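Local structure of alpha-rhamnosidase (Dictyoglomus thermophilum, 6I60) at residues F262-I267 with E331-K336; G455-T460 with I482-L487. The protein probably hydrolyses terminal non-reducing alpha-L-rhamnose residues of alpha-L-rhamnosides, as a bacterial glycoside hydrolase from a thermophile. One frame throughout, in Å; residues are numbered along the deposited sequence.

Interaction 1. Residues F262-I267 with E331-K336; sequences FPKLII and EPPGGK
Lys-264 reaches from the start region of a beta strand to the backbone of Glu-331, in the region matching the alpha-L-rhamnosidase N-terminal domain family. The strand runs on to residue 273 and belongs to a five-stranded mixed sheet. Residues 331-335 lie in the loop that leads from strand 325-329 into strand 336-338, an outer strand of the same sheet as Lys-264. A single lysine side chain carries most of the contact. Its CB sets out toward the loop, and the chain bends at CG-CD (chi3 93°). This bend brings the ammonium group to the carbonyl of Glu-331. NZ donates a hydrogen bond to Glu-331 O at 2.9 Å. The donor lies in the carbonyl plane, and the C=O...NZ angle is 157°. The lysine thus grips the main chain of Glu-331, while the carboxylate of that residue turns away. Glu-331 OE1 stands 6.9 Å from Lys-264 NZ, so the two charges make no salt bridge.

The bonds to Glu-331 O and Tyr-254 OH give the ammonium group of this buried lysine two partners. Asp-261 adds only a long, weak ion pair. The aliphatic part of the chain passes beside the Pro-333 ring, with Lys-264 CD at 4.4 Å from Pro-333 CG. Pro-333 also packs on Trp-149 and on Leu-199 of the neighbouring strand 189-199. The methylene next to the ammonium group also borders the bonded carbonyl, Lys-264 CE lying 3.5 Å from Glu-331 O.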
loop_
_atom_site.group_PDB
_atom_site.type_symbol
_atom_site.label_atom_id
_atom_site.label_comp_id
_atom_site.label_asym_id
_atom_site.label_seq_id
_atom_site.Cartn_x
_atom_site.Cartn_y
_atom_site.Cartn_z
ATOM N N PHE A 262 14.892 -20.806 12.801
ATOM C CA PHE A 262 15.977 -19.845 12.729
ATOM C C PHE A 262 16.241 -19.469 11.269
ATOM O O PHE A 262 15.783 -20.157 10.354
ATOM C CB PHE A 262 17.228 -20.426 13.384
ATOM C CG PHE A 262 17.119 -20.557 14.876
ATOM C CD1 PHE A 262 17.054 -19.432 15.680
ATOM C CD2 PHE A 262 17.073 -21.806 15.473
ATOM C CE1 PHE A 262 16.948 -19.549 17.054
ATOM C CE2 PHE A 262 16.968 -21.930 16.847
ATOM C CZ PHE A 262 16.906 -20.801 17.637
ATOM N N PRO A 263 16.954 -18.364 11.026
ATOM C CA PRO A 263 17.152 -17.908 9.643
ATOM C C PRO A 263 17.812 -18.965 8.768
ATOM O O PRO A 263 18.718 -19.679 9.199
ATOM C CB PRO A 263 18.050 -16.676 9.805
ATOM C CG PRO A 263 17.736 -16.164 11.156
ATOM C CD PRO A 263 17.445 -17.372 12.001
ATOM N N LYS A 264 17.341 -19.057 7.525
ATOM C CA LYS A 264 17.865 -19.994 6.539
ATOM C C LYS A 264 18.023 -19.267 5.210
ATOM O O LYS A 264 17.554 -18.139 5.035
ATOM C CB LYS A 264 16.953 -21.218 6.389
ATOM C CG LYS A 264 15.493 -20.941 6.708
ATOM C CD LYS A 264 14.701 -22.229 6.833
ATOM C CE LYS A 264 14.647 -22.704 8.274
ATOM N NZ LYS A 264 13.503 -23.625 8.507
ATOM N N LEU A 265 18.685 -19.926 4.258
ATOM C CA LEU A 265 19.063 -19.281 3.008
ATOM C C LEU A 265 18.973 -20.254 1.843
ATOM O O LEU A 265 19.425 -21.397 1.940
ATOM C CB LEU A 265 20.489 -18.720 3.092
ATOM C CG LEU A 265 21.100 -18.179 1.799
ATOM C CD1 LEU A 265 20.301 -16.991 1.293
ATOM C CD2 LEU A 265 22.553 -17.797 2.020
ATOM N N ILE A 266 18.393 -19.785 0.739
ATOM C CA ILE A 266 18.416 -20.490 -0.537
ATOM C C ILE A 266 18.755 -19.479 -1.624
ATOM O O ILE A 266 18.294 -18.333 -1.586
ATOM C CB ILE A 266 17.080 -21.205 -0.838
ATOM C CG1 ILE A 266 17.237 -22.145 -2.041
ATOM C CG2 ILE A 266 15.966 -20.201 -1.084
ATOM C CD1 ILE A 266 16.210 -23.260 -2.098
ATOM N N ILE A 267 19.580 -19.899 -2.583
ATOM C CA ILE A 267 20.099 -18.987 -3.595
ATOM C C ILE A 267 20.752 -19.773 -4.727
ATOM O O ILE A 267 21.511 -20.718 -4.486
ATOM C CB ILE A 267 21.089 -17.987 -2.969
ATOM C CG1 ILE A 267 21.893 -17.279 -4.055
ATOM C CG2 ILE A 267 22.010 -18.689 -1.990
ATOM C CD1 ILE A 267 21.037 -16.454 -4.969
ATOM N N GLU A 331 15.710 -27.460 6.929
ATOM C CA GLU A 331 14.347 -27.853 6.627
ATOM C C GLU A 331 13.683 -26.692 5.898
ATOM O O GLU A 331 13.691 -25.567 6.415
ATOM C CB GLU A 331 13.591 -28.204 7.903
ATOM C CG GLU A 331 13.736 -29.653 8.322
ATOM C CD GLU A 331 12.466 -30.209 8.930
ATOM O OE1 GLU A 331 11.424 -30.198 8.240
ATOM O OE2 GLU A 331 12.509 -30.658 10.095
ATOM N N PRO A 332 13.136 -26.899 4.703
ATOM C CA PRO A 332 12.508 -25.791 3.968
ATOM C C PRO A 332 11.390 -25.162 4.779
ATOM O O PRO A 332 10.803 -25.815 5.655
ATOM C CB PRO A 332 11.967 -26.467 2.695
ATOM C CG PRO A 332 11.959 -27.938 2.999
ATOM C CD PRO A 332 13.083 -28.164 3.955
ATOM N N PRO A 333 11.071 -23.888 4.526
ATOM C CA PRO A 333 10.001 -23.231 5.296
ATOM C C PRO A 333 8.620 -23.807 5.032
ATOM O O PRO A 333 7.688 -23.497 5.786
ATOM C CB PRO A 333 10.082 -21.764 4.842
ATOM C CG PRO A 333 11.358 -21.646 4.052
ATOM C CD PRO A 333 11.649 -23.000 3.508
ATOM N N GLY A 334 8.463 -24.630 3.995
ATOM C CA GLY A 334 7.199 -25.250 3.673
ATOM C C GLY A 334 6.396 -24.532 2.612
ATOM O O GLY A 334 5.447 -25.117 2.074
ATOM N N GLY A 335 6.748 -23.293 2.292
ATOM C CA GLY A 335 5.981 -22.513 1.345
ATOM C C GLY A 335 6.526 -22.593 -0.069
ATOM O O GLY A 335 7.720 -22.777 -0.287
ATOM N N LYS A 336 5.619 -22.458 -1.032
ATOM C CA LYS A 336 6.020 -22.409 -2.431
ATOM C C LYS A 336 6.763 -21.111 -2.712
ATOM O O LYS A 336 6.347 -20.031 -2.282
ATOM C CB LYS A 336 4.799 -22.531 -3.343
ATOM C CG LYS A 336 3.884 -23.701 -3.010
ATOM C CD LYS A 336 4.357 -24.984 -3.674
ATOM C CE LYS A 336 4.255 -26.166 -2.723
ATOM N NZ LYS A 336 5.259 -26.084 -1.625
#

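Interaction 2. Residues G455-T460 with I482-L487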
loop_
_atom_site.group_PDB
_atom_site.type_symbol
_atom_site.label_atom_id
_atom_site.label_comp_id
_atom_site.label_asym_id
_atom_site.label_seq_id
_atom_site.Cartn_x
_atom_site.Cartn_y
_atom_site.Cartn_z
ATOM N N GLY A 455 18.514 10.939 8.894
ATOM C CA GLY A 455 17.341 10.083 8.942
ATOM C C GLY A 455 17.082 9.422 7.598
ATOM O O GLY A 455 17.175 10.049 6.543
ATOM N N LYS A 456 16.753 8.135 7.648
ATOM C CA LYS A 456 16.459 7.345 6.457
ATOM C C LYS A 456 14.985 6.956 6.486
ATOM O O LYS A 456 14.553 6.205 7.366
ATOM C CB LYS A 456 17.358 6.112 6.385
ATOM C CG LYS A 456 18.843 6.432 6.237
ATOM C CD LYS A 456 19.121 7.221 4.962
ATOM C CE LYS A 456 20.614 7.416 4.743
ATOM N NZ LYS A 456 21.197 6.318 3.921
ATOM N N VAL A 457 14.217 7.477 5.533
ATOM C CA VAL A 457 12.807 7.125 5.398
ATOM C C VAL A 457 12.715 5.788 4.673
ATOM O O VAL A 457 13.199 5.648 3.544
ATOM C CB VAL A 457 12.030 8.219 4.651
ATOM C CG1 VAL A 457 10.555 7.875 4.591
ATOM C CG2 VAL A 457 12.234 9.563 5.327
ATOM N N VAL A 458 12.099 4.802 5.319
ATOM C CA VAL A 458 12.091 3.429 4.830
ATOM C C VAL A 458 10.656 2.922 4.828
ATOM O O VAL A 458 10.006 2.890 5.880
ATOM C CB VAL A 458 12.985 2.515 5.683
ATOM C CG1 VAL A 458 12.744 1.057 5.331
ATOM C CG2 VAL A 458 14.451 2.883 5.500
ATOM N N HIS A 459 10.170 2.524 3.655
ATOM C CA HIS A 459 8.844 1.933 3.493
ATOM C C HIS A 459 8.739 1.402 2.067
ATOM O O HIS A 459 9.678 1.508 1.273
ATOM C CB HIS A 459 7.731 2.937 3.795
ATOM C CG HIS A 459 7.818 4.197 2.992
ATOM N ND1 HIS A 459 8.373 5.358 3.486
ATOM C CD2 HIS A 459 7.418 4.480 1.729
ATOM C CE1 HIS A 459 8.312 6.301 2.562
ATOM N NE2 HIS A 459 7.737 5.794 1.487
ATOM N N THR A 460 7.579 0.823 1.750
ATOM C CA THR A 460 7.300 0.332 0.406
ATOM C C THR A 460 7.355 1.477 -0.597
ATOM O O THR A 460 6.521 2.388 -0.557
ATOM C CB THR A 460 5.932 -0.358 0.355
ATOM O OG1 THR A 460 5.966 -1.549 1.150
ATOM C CG2 THR A 460 5.567 -0.725 -1.075
ATOM N N ILE A 482 -1.895 12.496 6.457
ATOM C CA ILE A 482 -2.341 11.183 6.000
ATOM C C ILE A 482 -1.335 10.588 5.019
ATOM O O ILE A 482 -1.102 9.372 5.009
ATOM C CB ILE A 482 -3.754 11.288 5.392
ATOM C CG1 ILE A 482 -4.784 11.545 6.496
ATOM C CG2 ILE A 482 -4.115 10.030 4.620
ATOM C CD1 ILE A 482 -6.173 11.858 5.988
ATOM N N ILE A 483 -0.708 11.432 4.195
ATOM C CA ILE A 483 0.261 10.942 3.216
ATOM C C ILE A 483 1.449 10.297 3.919
ATOM O O ILE A 483 1.906 9.212 3.538
ATOM C CB ILE A 483 0.708 12.085 2.285
ATOM C CG1 ILE A 483 -0.382 12.389 1.254
ATOM C CG2 ILE A 483 2.024 11.737 1.595
ATOM C CD1 ILE A 483 0.095 13.228 0.086
ATOM N N TRP A 484 1.966 10.954 4.961
ATOM C CA TRP A 484 3.068 10.377 5.726
ATOM C C TRP A 484 2.615 9.179 6.545
ATOM O O TRP A 484 3.390 8.236 6.742
ATOM C CB TRP A 484 3.688 11.432 6.640
ATOM C CG TRP A 484 4.617 12.364 5.935
ATOM C CD1 TRP A 484 4.280 13.501 5.260
ATOM C CD2 TRP A 484 6.040 12.241 5.831
ATOM N NE1 TRP A 484 5.405 14.093 4.741
ATOM C CE2 TRP A 484 6.500 13.340 5.078
ATOM C CE3 TRP A 484 6.972 11.309 6.299
ATOM C CZ2 TRP A 484 7.848 13.535 4.785
ATOM C CZ3 TRP A 484 8.309 11.503 6.006
ATOM C CH2 TRP A 484 8.735 12.607 5.257
ATOM N N GLY A 485 1.372 9.193 7.028
ATOM C CA GLY A 485 0.890 8.078 7.826
ATOM C C GLY A 485 0.680 6.819 7.007
ATOM O O GLY A 485 0.977 5.712 7.467
ATOM N N GLN A 486 0.164 6.967 5.786
ATOM C CA GLN A 486 -0.038 5.808 4.923
ATOM C C GLN A 486 1.295 5.185 4.529
ATOM O O GLN A 486 1.475 3.964 4.627
ATOM C CB GLN A 486 -0.840 6.208 3.683
ATOM C CG GLN A 486 -1.107 5.061 2.721
ATOM C CD GLN A 486 -1.957 3.969 3.340
ATOM O OE1 GLN A 486 -3.184 4.061 3.365
ATOM N NE2 GLN A 486 -1.305 2.926 3.844
ATOM N N LEU A 487 2.244 6.013 4.083
ATOM C CA LEU A 487 3.567 5.505 3.736
ATOM C C LEU A 487 4.250 4.881 4.945
ATOM O O LEU A 487 4.951 3.871 4.820
ATOM C CB LEU A 487 4.423 6.631 3.156
ATOM C CG LEU A 487 3.952 7.202 1.819
ATOM C CD1 LEU A 487 5.020 8.090 1.194
ATOM C CD2 LEU A 487 3.568 6.072 0.879
#
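A strand meets a helix here, at the seam between the beta-sandwich-like part of the enzyme and the helical domain, in this family an (alpha/alpha)6 barrel that carries the catalytic site. Residues 455-458 belong to a strand of a four-stranded antiparallel sheet, in the region matching the concanavalin-like family. Residues 482-487 lie on helix 473-488, in the region matching the six-hairpin glycosidase family. The chain turns a corner at His-459, the residue that makes the main contact.

Leu-487 lies over one face of the His-459 imidazole. Its CB is 3.8 Å from the ring centroid and only 11° off the ring normal, a CH-pi contact over the middle of the face. The leucine branch then extends past the far end of the ring, where CD1 comes within 3.6 Å of His-459 NE2. A chi1 of 55° sets CG of His-459 between the backbone N and the carbonyl carbon, and helps turn one ring face onto Leu-487 CB. The ring stem also borders the helix backbone, with His-459 CG 3.4 Å from Leu-487 O. No hydrogen bond joins the two segments, so van der Waals packing and the CH-pi contact hold them together. Phe-521 packs on Leu-487 as well, and Thr-348 of the adjacent strand 345-351 touches His-459.

A second, smaller contact lies nearer the start of the helix segment. Val-457 points toward the helix and meets the indole of Trp-484 at its edge, close to the ring plane. The Trp-484 ring also meets His-480 one helical turn earlier, with planes at about 50°. The valine methyl stops at the six-membered ring, Val-457 CG2 lying 4.4 Å from Trp-484 CZ3.

Followed from the N terminus, the two interactions come in series and neither nest nor cross. Interaction 1 closes first. It spans 63 intervening residues, with strand but no helix among them, and ties strand 264-273 to the loop before strand 336-338. This join stays within the region of the N-terminal domain family. The chain then passes through the concanavalin-like region and reaches interaction 2. There a shorter loop of 21 residues, containing strand 466-470 and the first part of helix 473-488, connects strand 453-458 to that helix. Interaction 2 therefore joins regions of two different families. The centres of the two contacts lie about 30 Å apart, their nearest atoms about 19 Å, with no touch.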